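Local coordinates for adenylate kinase (Schistosoma mansoni, PDB 3UMF), which catalyses, as an adenylate kinase, the reversible transfer of a phosphoryl group between ATP and AMP, giving two molecules of ADP, at residues V88-V93 and L120-K125; V31-G36 and D114-E119; N56-G61 and C109-D114. One frame throughout, in Å; residues are numbered along the deposited sequence.

Contact 1 (V88-V93 and L120-K125); sequences VPLEVV and LDQGIK
Leu90 and Gln122 mark the closest backbone approach between the first turns of two helices, with their CA atoms 7.1 Å apart; Glu91 and Lys125 follow at a CA separation of 9.0 Å, so side chains have to span the gap. Leu90 is the main bridge. It sends its two methyls to different partners: Leu90 CD1 rests on the chain of Gln122, 3.7 Å from Gln122 CG, while Leu90 CD2 lies against the far part of Lys125, 3.6 Å from Lys125 CD. The extended chain of Lys125 crosses Leu90 at a slant, so that only its outer part, from CD to NZ, meets CD2, and Lys125 NZ ends 3.9 Å from Glu91 OE2. That salt bridge is long, and a bend in the Glu91 chain (chi2 71°) is what turns the carboxylate to meet it. The amide of Gln122 looks elsewhere: its OE1 accepts from Arg118 N, and more weakly from Glu119 N, in the turn just before its own helix, where Glu119 is the N-cap. The contact lies at the surface, joining helices 90-104 and 120-129 beside Tyr116, which touches both Leu90 and Gln122, while helix 73-84 packs on Val88, Pro89 and Val92.

Contact 2 (V31-G36 and D114-E119); sequences VIFVLG and DGYPRE
Val34 O receives two backbone N-H groups in succession from the opposing loop. Gly115 N is 2.9 Å from Val34 O, but the bond is bent to 129° and weak; Tyr116 N is 3.5 Å from the same oxygen, a longer and likewise weak bond. The strand pairing is thus running out here: Val34 and Asp114 still form a parallel bridge, after which Gly115, at a positive phi of 69°, turns the chain. Outward from this point the peptide between Tyr116 and Pro117 is cis, and Pro117 CD sits over one face of the Phe33 ring, 3.7 Å from its centroid, in a CH-pi contact. Tyr116 offers its ring edge toward the face of Phe33 in an offset edge-to-face pair, with centroids 5.9 Å apart and planes at 62°; CD2 of Tyr116 leads, 4.0 Å from Phe33 CE1. One residue past Val34, the CD2 methyl of Leu35 is pressed close to the carbonyl oxygen Pro117 O, at 3.2 Å. Strand 30-35 runs into the glycine-rich P-loop that carries Lys42, and Asp114 OD1 forms a salt bridge to that lysine. The Asp-Gly-Tyr-Pro-Arg run is the core of the adenylate kinase signature, at the C-terminal ends of the parallel strands, beside the P-loop, as in other adenylate kinases.

Contact 3 (N56-G61 and C109-D114); sequences NHLSSG and CHFLID
Asn56 O is gripped by two groups of the neighbouring strand: Leu112 N, 2.8 Å away in a nearly straight bond, and the CA-H of Phe111, whose CA lies 3.5 Å from the same oxygen. The pattern recurs two residues on, where Leu58 O takes Asp114 N at 2.9 Å together with the CA-H of Ile113, and Leu58 N gives a nearly straight bond to Leu112 O. This alternation is that of parallel pairing, and the short strand axes lie 4.7 Å apart at 26°. On the face carrying Asn56, Leu58, Phe111 and Ile113, Leu58 CD1 meets Phe111 CD2 at 3.7 Å and also touches Ile113 CD1; helix 90-104 packs on this side through Met101. On the other face His57 takes CG anti to its N (chi1 -169°), which carries the ring toward the end of strand 110-114. There His57 NE2 donates to the anti lone pair of Asp114 OD2 at 3.2 Å, with ring and carboxylate only 17° from coplanar. At the end of strand 110-114 a water accepts from Ser60 N and donates to Asp114 O. With OD1 of Asp114 in a salt bridge to Lys42, each carboxylate oxygen has its own partner, which would fix the rotation of the group.

From the N terminus, strand 30-35 comes first and is met only much later by residues 114-119, so contact 2 closes the longest loop. Contact 3 is nested inside it, pairing residues 56-61 with 109-114 and sharing Asp114 with contact 2. Contact 1 crosses both: it begins at 88-93, within their loops, and ends at 120-125, beyond them. Strand 110-114 lies between strands 56-58 and 30-35, and Ile32 probably hydrogen-bonds through its backbone to Phe111 and Ile113. Tyr116 OH, 3.0 Å from Gln122 O in a probable hydrogen bond, links contact 2 to contact 1, while Val93 packs on Ser60. Together they tie three sheet strands to helices 90-104 and 120-129.

Contact 1 (V88-V93 and L120-K125)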
ATOM      1  N   VAL A  88       8.546  13.680  -5.834  1.00 43.65           N
ATOM      2  CA  VAL A  88       7.571  13.538  -6.905  1.00 44.70           C
ATOM      3  C   VAL A  88       6.202  13.955  -6.380  1.00 43.66           C
ATOM      4  O   VAL A  88       5.742  13.433  -5.364  1.00 41.47           O
ATOM      5  CB  VAL A  88       7.514  12.091  -7.419  1.00 45.64           C
ATOM      6  CG1 VAL A  88       6.577  11.990  -8.617  1.00 43.95           C
ATOM      7  CG2 VAL A  88       8.910  11.613  -7.792  1.00 45.99           C
ATOM      8  N   PRO A  89       5.553  14.918  -7.058  1.00 46.62           N
ATOM      9  CA  PRO A  89       4.246  15.407  -6.603  1.00 51.14           C
ATOM     10  C   PRO A  89       3.200  14.295  -6.542  1.00 47.03           C
ATOM     11  O   PRO A  89       3.266  13.346  -7.329  1.00 41.32           O
ATOM     12  CB  PRO A  89       3.861  16.429  -7.678  1.00 54.53           C
ATOM     13  CG  PRO A  89       5.160  16.882  -8.246  1.00 53.84           C
ATOM     14  CD  PRO A  89       6.046  15.669  -8.226  1.00 48.75           C
ATOM     15  N   LEU A  90       2.260  14.412  -5.611  1.00 48.23           N
ATOM     16  CA  LEU A  90       1.197  13.423  -5.452  1.00 48.78           C
ATOM     17  C   LEU A  90       0.354  13.310  -6.720  1.00 42.92           C
ATOM     18  O   LEU A  90      -0.096  12.224  -7.082  1.00 37.69           O
ATOM     19  CB  LEU A  90       0.319  13.786  -4.252  1.00 56.96           C
ATOM     20  CG  LEU A  90      -0.982  13.007  -4.038  1.00 58.27           C
ATOM     21  CD1 LEU A  90      -0.708  11.524  -3.836  1.00 59.58           C
ATOM     22  CD2 LEU A  90      -1.746  13.578  -2.855  1.00 60.67           C
ATOM     23  N   GLU A  91       0.161  14.441  -7.395  1.00 40.28           N
ATOM     24  CA  GLU A  91      -0.623  14.498  -8.624  1.00 44.74           C
ATOM     25  C   GLU A  91      -0.060  13.576  -9.710  1.00 43.63           C
ATOM     26  O   GLU A  91      -0.815  12.969 -10.472  1.00 42.93           O
ATOM     27  CB  GLU A  91      -0.702  15.938  -9.145  1.00 58.07           C
ATOM     28  CG  GLU A  91      -1.590  16.866  -8.320  1.00 74.44           C
ATOM     29  CD  GLU A  91      -0.993  17.222  -6.968  1.00 85.01           C
ATOM     30  OE1 GLU A  91       0.249  17.187  -6.829  1.00 83.96           O
ATOM     31  OE2 GLU A  91      -1.768  17.531  -6.037  1.00 90.23           O
ATOM     32  N   VAL A  92       1.265  13.476  -9.778  1.00 44.88           N
ATOM     33  CA  VAL A  92       1.920  12.613 -10.758  1.00 46.38           C
ATOM     34  C   VAL A  92       1.648  11.135 -10.474  1.00 40.57           C
ATOM     35  O   VAL A  92       1.292  10.378 -11.378  1.00 41.18           O
ATOM     36  CB  VAL A  92       3.444  12.854 -10.804  1.00 50.86           C
ATOM     37  CG1 VAL A  92       4.105  11.887 -11.771  1.00 51.07           C
ATOM     38  CG2 VAL A  92       3.745  14.295 -11.194  1.00 52.42           C
ATOM     39  N   VAL A  93       1.815  10.733  -9.218  1.00 33.61           N
ATOM     40  CA  VAL A  93       1.558   9.359  -8.808  1.00 35.13           C
ATOM     41  C   VAL A  93       0.089   9.004  -9.017  1.00 38.39           C
ATOM     42  O   VAL A  93      -0.240   7.915  -9.491  1.00 38.19           O
ATOM     43  CB  VAL A  93       1.925   9.143  -7.321  1.00 39.78           C
ATOM     44  CG1 VAL A  93       1.455   7.776  -6.840  1.00 41.97           C
ATOM     45  CG2 VAL A  93       3.425   9.301  -7.115  1.00 40.55           C
ATOM     46  N   LEU A 120      -2.920  11.224   4.798  1.00 34.44           N
ATOM     47  CA  LEU A 120      -4.350  11.469   4.637  1.00 46.56           C
ATOM     48  C   LEU A 120      -4.712  12.122   3.303  1.00 44.48           C
ATOM     49  O   LEU A 120      -5.729  11.779   2.696  1.00 41.40           O
ATOM     50  CB  LEU A 120      -4.882  12.308   5.803  1.00 49.33           C
ATOM     51  CG  LEU A 120      -6.403  12.457   5.884  1.00 48.63           C
ATOM     52  CD1 LEU A 120      -7.063  11.102   5.740  1.00 41.27           C
ATOM     53  CD2 LEU A 120      -6.808  13.111   7.195  1.00 54.64           C
ATOM     54  N   ASP A 121      -3.884  13.061   2.849  1.00 41.15           N
ATOM     55  CA  ASP A 121      -4.144  13.752   1.589  1.00 45.50           C
ATOM     56  C   ASP A 121      -4.139  12.781   0.413  1.00 40.89           C
ATOM     57  O   ASP A 121      -4.934  12.916  -0.515  1.00 42.90           O
ATOM     58  CB  ASP A 121      -3.140  14.891   1.369  1.00 56.66           C
ATOM     59  CG  ASP A 121      -1.693  14.423   1.427  1.00 65.51           C
ATOM     60  OD1 ASP A 121      -1.450  13.241   1.745  1.00 66.69           O
ATOM     61  OD2 ASP A 121      -0.794  15.248   1.163  1.00 71.15           O
ATOM     62  N   GLN A 122      -3.250  11.793   0.472  1.00 37.37           N
ATOM     63  CA  GLN A 122      -3.152  10.775  -0.569  1.00 37.62           C
ATOM     64  C   GLN A 122      -4.436   9.955  -0.675  1.00 41.22           C
ATOM     65  O   GLN A 122      -4.880   9.621  -1.774  1.00 43.67           O
ATOM     66  CB  GLN A 122      -1.959   9.849  -0.298  1.00 33.67           C
ATOM     67  CG  GLN A 122      -0.612  10.553  -0.240  1.00 38.43           C
ATOM     68  CD  GLN A 122       0.521   9.608   0.109  1.00 45.38           C
ATOM     69  OE1 GLN A 122       0.295   8.442   0.433  1.00 48.55           O
ATOM     70  NE2 GLN A 122       1.750  10.105   0.042  1.00 48.66           N
ATOM     71  N   GLY A 123      -5.027   9.639   0.474  1.00 35.53           N
ATOM     72  CA  GLY A 123      -6.234   8.834   0.515  1.00 37.58           C
ATOM     73  C   GLY A 123      -7.459   9.563  -0.007  1.00 39.12           C
ATOM     74  O   GLY A 123      -8.171   9.058  -0.877  1.00 37.45           O
ATOM     75  N   ILE A 124      -7.701  10.755   0.525  1.00 37.84           N
ATOM     76  CA  ILE A 124      -8.867  11.546   0.147  1.00 39.89           C
ATOM     77  C   ILE A 124      -8.840  11.945  -1.331  1.00 38.59           C
ATOM     78  O   ILE A 124      -9.842  11.798  -2.034  1.00 39.99           O
ATOM     79  CB  ILE A 124      -9.011  12.799   1.046  1.00 39.17           C
ATOM     80  CG1 ILE A 124      -9.373  12.379   2.476  1.00 37.79           C
ATOM     81  CG2 ILE A 124     -10.068  13.744   0.493  1.00 42.19           C
ATOM     82  CD1 ILE A 124      -9.221  13.484   3.497  1.00 42.01           C
ATOM     83  N   LYS A 125      -7.697  12.437  -1.803  1.00 33.38           N
ATOM     84  CA  LYS A 125      -7.566  12.822  -3.208  1.00 42.58           C
ATOM     85  C   LYS A 125      -7.731  11.633  -4.153  1.00 39.03           C
ATOM     86  O   LYS A 125      -8.255  11.789  -5.253  1.00 43.05           O
ATOM     87  CB  LYS A 125      -6.227  13.518  -3.467  1.00 46.93           C
ATOM     88  CG  LYS A 125      -6.070  14.853  -2.763  1.00 61.15           C
ATOM     89  CD  LYS A 125      -4.757  15.515  -3.144  1.00 68.89           C
ATOM     90  CE  LYS A 125      -4.269  16.449  -2.051  1.00 75.38           C
ATOM     91  NZ  LYS A 125      -2.924  17.008  -2.361  1.00 77.24           N
TER

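Contact 2 (V31-G36 and D114-E119)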
ATOM      1  N   VAL A  31     -11.082  -1.215  -4.795  1.00 34.59           N
ATOM      2  CA  VAL A  31      -9.719  -0.845  -4.431  1.00 32.41           C
ATOM      3  C   VAL A  31      -9.392  -1.181  -2.982  1.00 31.87           C
ATOM      4  O   VAL A  31     -10.100  -0.773  -2.059  1.00 32.13           O
ATOM      5  CB  VAL A  31      -9.466   0.656  -4.670  1.00 32.44           C
ATOM      6  CG1 VAL A  31      -8.111   1.069  -4.119  1.00 33.42           C
ATOM      7  CG2 VAL A  31      -9.569   0.973  -6.151  1.00 34.91           C
ATOM      8  N   ILE A  32      -8.313  -1.930  -2.791  1.00 29.20           N
ATOM      9  CA  ILE A  32      -7.865  -2.305  -1.461  1.00 27.65           C
ATOM     10  C   ILE A  32      -6.532  -1.638  -1.143  1.00 31.59           C
ATOM     11  O   ILE A  32      -5.494  -1.998  -1.703  1.00 30.08           O
ATOM     12  CB  ILE A  32      -7.703  -3.832  -1.350  1.00 29.87           C
ATOM     13  CG1 ILE A  32      -9.033  -4.525  -1.662  1.00 31.80           C
ATOM     14  CG2 ILE A  32      -7.200  -4.222   0.031  1.00 27.64           C
ATOM     15  CD1 ILE A  32      -8.898  -6.007  -1.921  1.00 33.81           C
ATOM     16  N   PHE A  33      -6.562  -0.654  -0.255  1.00 30.44           N
ATOM     17  CA  PHE A  33      -5.337  -0.032   0.227  1.00 28.35           C
ATOM     18  C   PHE A  33      -4.629  -0.999   1.178  1.00 31.14           C
ATOM     19  O   PHE A  33      -5.269  -1.622   2.025  1.00 26.31           O
ATOM     20  CB  PHE A  33      -5.658   1.276   0.955  1.00 27.07           C
ATOM     21  CG  PHE A  33      -6.165   2.377   0.052  1.00 36.23           C
ATOM     22  CD1 PHE A  33      -5.780   2.448  -1.278  1.00 34.16           C
ATOM     23  CD2 PHE A  33      -7.022   3.353   0.546  1.00 38.91           C
ATOM     24  CE1 PHE A  33      -6.243   3.469  -2.096  1.00 36.77           C
ATOM     25  CE2 PHE A  33      -7.484   4.378  -0.268  1.00 39.53           C
ATOM     26  CZ  PHE A  33      -7.094   4.432  -1.591  1.00 34.86           C
ATOM     27  N   VAL A  34      -3.314  -1.131   1.037  1.00 26.15           N
ATOM     28  CA  VAL A  34      -2.539  -1.998   1.925  1.00 25.00           C
ATOM     29  C   VAL A  34      -1.438  -1.222   2.648  1.00 26.57           C
ATOM     30  O   VAL A  34      -0.580  -0.594   2.017  1.00 27.47           O
ATOM     31  CB  VAL A  34      -1.928  -3.197   1.164  1.00 37.57           C
ATOM     32  CG1 VAL A  34      -1.111  -4.070   2.110  1.00 37.89           C
ATOM     33  CG2 VAL A  34      -3.024  -4.014   0.504  1.00 32.82           C
ATOM     34  N   LEU A  35      -1.475  -1.269   3.976  1.00 20.68           N
ATOM     35  CA  LEU A  35      -0.491  -0.582   4.804  1.00 22.78           C
ATOM     36  C   LEU A  35       0.292  -1.560   5.674  1.00 21.41           C
ATOM     37  O   LEU A  35      -0.252  -2.554   6.151  1.00 22.00           O
ATOM     38  CB  LEU A  35      -1.180   0.457   5.699  1.00 30.57           C
ATOM     39  CG  LEU A  35      -1.622   1.759   5.026  1.00 40.07           C
ATOM     40  CD1 LEU A  35      -2.224   2.703   6.055  1.00 36.17           C
ATOM     41  CD2 LEU A  35      -0.447   2.414   4.314  1.00 43.36           C
ATOM     42  N   GLY A  36       1.571  -1.267   5.878  1.00 22.29           N
ATOM     43  CA  GLY A  36       2.419  -2.094   6.715  1.00 27.89           C
ATOM     44  C   GLY A  36       3.833  -1.558   6.793  1.00 29.87           C
ATOM     45  O   GLY A  36       4.477  -1.321   5.770  1.00 31.80           O
ATOM     46  N   ASP A 114      -0.199  -1.293  -3.040  1.00 33.57           N
ATOM     47  CA  ASP A 114       0.795  -1.636  -2.031  1.00 37.30           C
ATOM     48  C   ASP A 114       1.438  -0.387  -1.433  1.00 38.04           C
ATOM     49  O   ASP A 114       2.027   0.424  -2.150  1.00 37.47           O
ATOM     50  CB  ASP A 114       1.864  -2.546  -2.654  1.00 42.68           C
ATOM     51  CG  ASP A 114       2.693  -3.283  -1.616  1.00 57.42           C
ATOM     52  OD1 ASP A 114       3.088  -2.661  -0.611  1.00 54.85           O
ATOM     53  OD2 ASP A 114       2.953  -4.490  -1.810  1.00 66.73           O
ATOM     54  N   GLY A 115       1.315  -0.236  -0.116  1.00 33.91           N
ATOM     55  CA  GLY A 115       1.942   0.865   0.597  1.00 32.08           C
ATOM     56  C   GLY A 115       1.327   2.220   0.289  1.00 39.37           C
ATOM     57  O   GLY A 115       2.035   3.224   0.202  1.00 40.12           O
ATOM     58  N   TYR A 116       0.006   2.246   0.126  1.00 36.65           N
ATOM     59  CA  TYR A 116      -0.721   3.474  -0.187  1.00 31.72           C
ATOM     60  C   TYR A 116      -2.109   3.404   0.439  1.00 33.14           C
ATOM     61  O   TYR A 116      -2.722   2.340   0.450  1.00 30.42           O
ATOM     62  CB  TYR A 116      -0.834   3.636  -1.709  1.00 35.24           C
ATOM     63  CG  TYR A 116      -1.312   4.996  -2.179  1.00 38.24           C
ATOM     64  CD1 TYR A 116      -0.407   5.973  -2.578  1.00 34.15           C
ATOM     65  CD2 TYR A 116      -2.668   5.299  -2.241  1.00 40.40           C
ATOM     66  CE1 TYR A 116      -0.840   7.218  -3.013  1.00 40.33           C
ATOM     67  CE2 TYR A 116      -3.108   6.540  -2.673  1.00 39.78           C
ATOM     68  CZ  TYR A 116      -2.189   7.494  -3.059  1.00 43.65           C
ATOM     69  OH  TYR A 116      -2.622   8.730  -3.491  1.00 45.29           O
ATOM     70  N   PRO A 117      -2.607   4.532   0.981  1.00 36.50           N
ATOM     71  CA  PRO A 117      -1.919   5.817   1.122  1.00 35.74           C
ATOM     72  C   PRO A 117      -1.132   5.887   2.427  1.00 39.93           C
ATOM     73  O   PRO A 117      -1.560   5.328   3.435  1.00 43.42           O
ATOM     74  CB  PRO A 117      -3.078   6.809   1.180  1.00 36.41           C
ATOM     75  CG  PRO A 117      -4.153   6.054   1.887  1.00 38.07           C
ATOM     76  CD  PRO A 117      -3.998   4.608   1.464  1.00 38.80           C
ATOM     77  N   ARG A 118       0.001   6.578   2.411  1.00 40.27           N
ATOM     78  CA  ARG A 118       0.802   6.733   3.618  1.00 39.38           C
ATOM     79  C   ARG A 118       0.359   7.960   4.413  1.00 43.90           C
ATOM     80  O   ARG A 118       0.628   8.064   5.609  1.00 42.47           O
ATOM     81  CB  ARG A 118       2.290   6.822   3.267  1.00 44.74           C
ATOM     82  CG  ARG A 118       2.844   5.569   2.596  1.00 47.23           C
ATOM     83  CD  ARG A 118       4.301   5.746   2.181  1.00 59.02           C
ATOM     84  NE  ARG A 118       5.188   5.934   3.326  1.00 74.37           N
ATOM     85  CZ  ARG A 118       5.833   4.951   3.947  1.00 79.54           C
ATOM     86  NH1 ARG A 118       5.694   3.698   3.536  1.00 77.13           N
ATOM     87  NH2 ARG A 118       6.621   5.219   4.979  1.00 85.04           N
ATOM     88  N   GLU A 119      -0.322   8.884   3.741  1.00 32.54           N
ATOM     89  CA  GLU A 119      -0.798  10.109   4.378  1.00 36.49           C
ATOM     90  C   GLU A 119      -2.250  10.404   3.992  1.00 40.87           C
ATOM     91  O   GLU A 119      -2.749   9.900   2.983  1.00 39.18           O
ATOM     92  CB  GLU A 119       0.118  11.290   4.033  1.00 40.01           C
ATOM     93  CG  GLU A 119       1.561  11.103   4.499  1.00 42.07           C
ATOM     94  CD  GLU A 119       2.481  12.239   4.087  1.00 50.53           C
ATOM     95  OE1 GLU A 119       2.116  13.413   4.307  1.00 56.57           O
ATOM     96  OE2 GLU A 119       3.574  11.954   3.553  1.00 55.18           O
TER

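Contact 3 (N56-G61 and C109-D114)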
ATOM      1  N   ASN A  56      -5.159  -7.322  -9.410  1.00 37.36           N
ATOM      2  CA  ASN A  56      -4.140  -6.445  -9.983  1.00 38.50           C
ATOM      3  C   ASN A  56      -3.300  -5.880  -8.841  1.00 39.23           C
ATOM      4  O   ASN A  56      -3.827  -5.552  -7.777  1.00 45.57           O
ATOM      5  CB  ASN A  56      -4.769  -5.316 -10.795  1.00 39.17           C
ATOM      6  CG  ASN A  56      -5.481  -5.819 -12.041  1.00 45.67           C
ATOM      7  OD1 ASN A  56      -6.705  -5.730 -12.151  1.00 50.12           O
ATOM      8  ND2 ASN A  56      -4.713  -6.345 -12.990  1.00 43.26           N
ATOM      9  N   HIS A  57      -1.992  -5.785  -9.048  1.00 39.60           N
ATOM     10  CA  HIS A  57      -1.100  -5.308  -8.001  1.00 41.40           C
ATOM     11  C   HIS A  57      -0.375  -4.049  -8.467  1.00 41.88           C
ATOM     12  O   HIS A  57       0.403  -4.083  -9.422  1.00 42.45           O
ATOM     13  CB  HIS A  57      -0.108  -6.406  -7.604  1.00 53.32           C
ATOM     14  CG  HIS A  57       0.677  -6.102  -6.363  1.00 64.89           C
ATOM     15  ND1 HIS A  57       1.663  -6.938  -5.889  1.00 70.49           N
ATOM     16  CD2 HIS A  57       0.621  -5.059  -5.500  1.00 67.33           C
ATOM     17  CE1 HIS A  57       2.184  -6.423  -4.789  1.00 69.95           C
ATOM     18  NE2 HIS A  57       1.569  -5.283  -4.532  1.00 69.02           N
ATOM     19  N   LEU A  58      -0.649  -2.936  -7.794  1.00 38.25           N
ATOM     20  CA  LEU A  58      -0.070  -1.654  -8.174  1.00 33.70           C
ATOM     21  C   LEU A  58       0.784  -1.081  -7.050  1.00 29.81           C
ATOM     22  O   LEU A  58       0.429  -1.177  -5.878  1.00 28.02           O
ATOM     23  CB  LEU A  58      -1.175  -0.647  -8.516  1.00 31.53           C
ATOM     24  CG  LEU A  58      -2.159  -0.956  -9.648  1.00 42.23           C
ATOM     25  CD1 LEU A  58      -3.168   0.178  -9.772  1.00 39.98           C
ATOM     26  CD2 LEU A  58      -1.433  -1.177 -10.967  1.00 41.31           C
ATOM     27  N   SER A  59       1.908  -0.476  -7.419  1.00 30.36           N
ATOM     28  CA  SER A  59       2.735   0.252  -6.468  1.00 35.70           C
ATOM     29  C   SER A  59       3.259   1.512  -7.143  1.00 35.45           C
ATOM     30  O   SER A  59       3.497   1.516  -8.349  1.00 34.96           O
ATOM     31  CB  SER A  59       3.891  -0.616  -5.974  1.00 37.12           C
ATOM     32  OG  SER A  59       4.854  -0.822  -6.993  1.00 43.60           O
ATOM     33  N   SER A  60       3.432   2.580  -6.370  1.00 34.62           N
ATOM     34  CA  SER A  60       3.882   3.845  -6.931  1.00 39.88           C
ATOM     35  C   SER A  60       5.285   3.707  -7.509  1.00 37.04           C
ATOM     36  O   SER A  60       5.576   4.249  -8.573  1.00 36.16           O
ATOM     37  CB  SER A  60       3.832   4.959  -5.882  1.00 42.33           C
ATOM     38  OG  SER A  60       4.715   4.700  -4.807  1.00 47.93           O
ATOM     39  N   GLY A  61       6.138   2.963  -6.807  1.00 30.67           N
ATOM     40  CA  GLY A  61       7.492   2.694  -7.259  1.00 31.56           C
ATOM     41  C   GLY A  61       7.571   2.064  -8.639  1.00 30.43           C
ATOM     42  O   GLY A  61       8.355   2.506  -9.480  1.00 29.88           O
ATOM     43  N   CYS A 109     -11.430  -6.576 -11.647  1.00 47.01           N
ATOM     44  CA  CYS A 109     -11.972  -5.345 -11.073  1.00 48.75           C
ATOM     45  C   CYS A 109     -11.295  -4.949  -9.761  1.00 44.31           C
ATOM     46  O   CYS A 109     -11.460  -3.823  -9.289  1.00 47.42           O
ATOM     47  CB  CYS A 109     -13.487  -5.465 -10.860  1.00 52.23           C
ATOM     48  SG  CYS A 109     -13.982  -6.591  -9.533  1.00 77.37           S
ATOM     49  N   HIS A 110     -10.540  -5.871  -9.171  1.00 44.18           N
ATOM     50  CA  HIS A 110      -9.875  -5.598  -7.896  1.00 42.22           C
ATOM     51  C   HIS A 110      -8.460  -5.059  -8.085  1.00 37.36           C
ATOM     52  O   HIS A 110      -7.740  -5.464  -8.999  1.00 41.96           O
ATOM     53  CB  HIS A 110      -9.817  -6.851  -7.017  1.00 43.70           C
ATOM     54  CG  HIS A 110     -11.152  -7.456  -6.717  1.00 46.74           C
ATOM     55  ND1 HIS A 110     -11.769  -8.354  -7.560  1.00 54.23           N
ATOM     56  CD2 HIS A 110     -11.976  -7.313  -5.652  1.00 49.00           C
ATOM     57  CE1 HIS A 110     -12.921  -8.730  -7.034  1.00 57.95           C
ATOM     58  NE2 HIS A 110     -13.070  -8.114  -5.875  1.00 54.52           N
ATOM     59  N   PHE A 111      -8.068  -4.152  -7.199  1.00 30.92           N
ATOM     60  CA  PHE A 111      -6.727  -3.592  -7.203  1.00 33.44           C
ATOM     61  C   PHE A 111      -6.177  -3.560  -5.786  1.00 34.62           C
ATOM     62  O   PHE A 111      -6.800  -2.993  -4.888  1.00 32.91           O
ATOM     63  CB  PHE A 111      -6.743  -2.170  -7.774  1.00 28.53           C
ATOM     64  CG  PHE A 111      -7.080  -2.105  -9.234  1.00 33.29           C
ATOM     65  CD1 PHE A 111      -8.399  -2.057  -9.655  1.00 36.19           C
ATOM     66  CD2 PHE A 111      -6.075  -2.094 -10.191  1.00 30.73           C
ATOM     67  CE1 PHE A 111      -8.710  -2.001 -11.003  1.00 35.07           C
ATOM     68  CE2 PHE A 111      -6.384  -2.037 -11.543  1.00 31.77           C
ATOM     69  CZ  PHE A 111      -7.700  -1.990 -11.946  1.00 32.88           C
ATOM     70  N   LEU A 112      -5.023  -4.191  -5.590  1.00 30.79           N
ATOM     71  CA  LEU A 112      -4.259  -4.023  -4.362  1.00 31.44           C
ATOM     72  C   LEU A 112      -3.264  -2.897  -4.589  1.00 32.12           C
ATOM     73  O   LEU A 112      -2.400  -2.999  -5.463  1.00 33.07           O
ATOM     74  CB  LEU A 112      -3.487  -5.302  -4.020  1.00 33.91           C
ATOM     75  CG  LEU A 112      -4.200  -6.465  -3.331  1.00 35.92           C
ATOM     76  CD1 LEU A 112      -3.244  -7.639  -3.170  1.00 43.41           C
ATOM     77  CD2 LEU A 112      -4.739  -6.037  -1.982  1.00 37.40           C
ATOM     78  N   ILE A 113      -3.389  -1.815  -3.828  1.00 30.38           N
ATOM     79  CA  ILE A 113      -2.395  -0.750  -3.886  1.00 32.91           C
ATOM     80  C   ILE A 113      -1.430  -0.912  -2.722  1.00 33.58           C
ATOM     81  O   ILE A 113      -1.792  -0.681  -1.566  1.00 30.21           O
ATOM     82  CB  ILE A 113      -3.020   0.653  -3.816  1.00 33.76           C
ATOM     83  CG1 ILE A 113      -4.383   0.685  -4.510  1.00 36.55           C
ATOM     84  CG2 ILE A 113      -2.057   1.681  -4.407  1.00 33.75           C
ATOM     85  CD1 ILE A 113      -4.327   0.550  -6.012  1.00 34.25           C
ATOM     86  N   ASP A 114      -0.199  -1.293  -3.040  1.00 33.57           N
ATOM     87  CA  ASP A 114       0.795  -1.636  -2.031  1.00 37.30           C
ATOM     88  C   ASP A 114       1.438  -0.387  -1.433  1.00 38.04           C
ATOM     89  O   ASP A 114       2.027   0.424  -2.150  1.00 37.47           O
ATOM     90  CB  ASP A 114       1.864  -2.546  -2.654  1.00 42.68           C
ATOM     91  CG  ASP A 114       2.693  -3.283  -1.616  1.00 57.42           C
ATOM     92  OD1 ASP A 114       3.088  -2.661  -0.611  1.00 54.85           O
ATOM     93  OD2 ASP A 114       2.953  -4.490  -1.810  1.00 66.73           O
TER
HETATM   94  O   HOH W   1       2.523   2.757  -3.614  1.00 46.42           O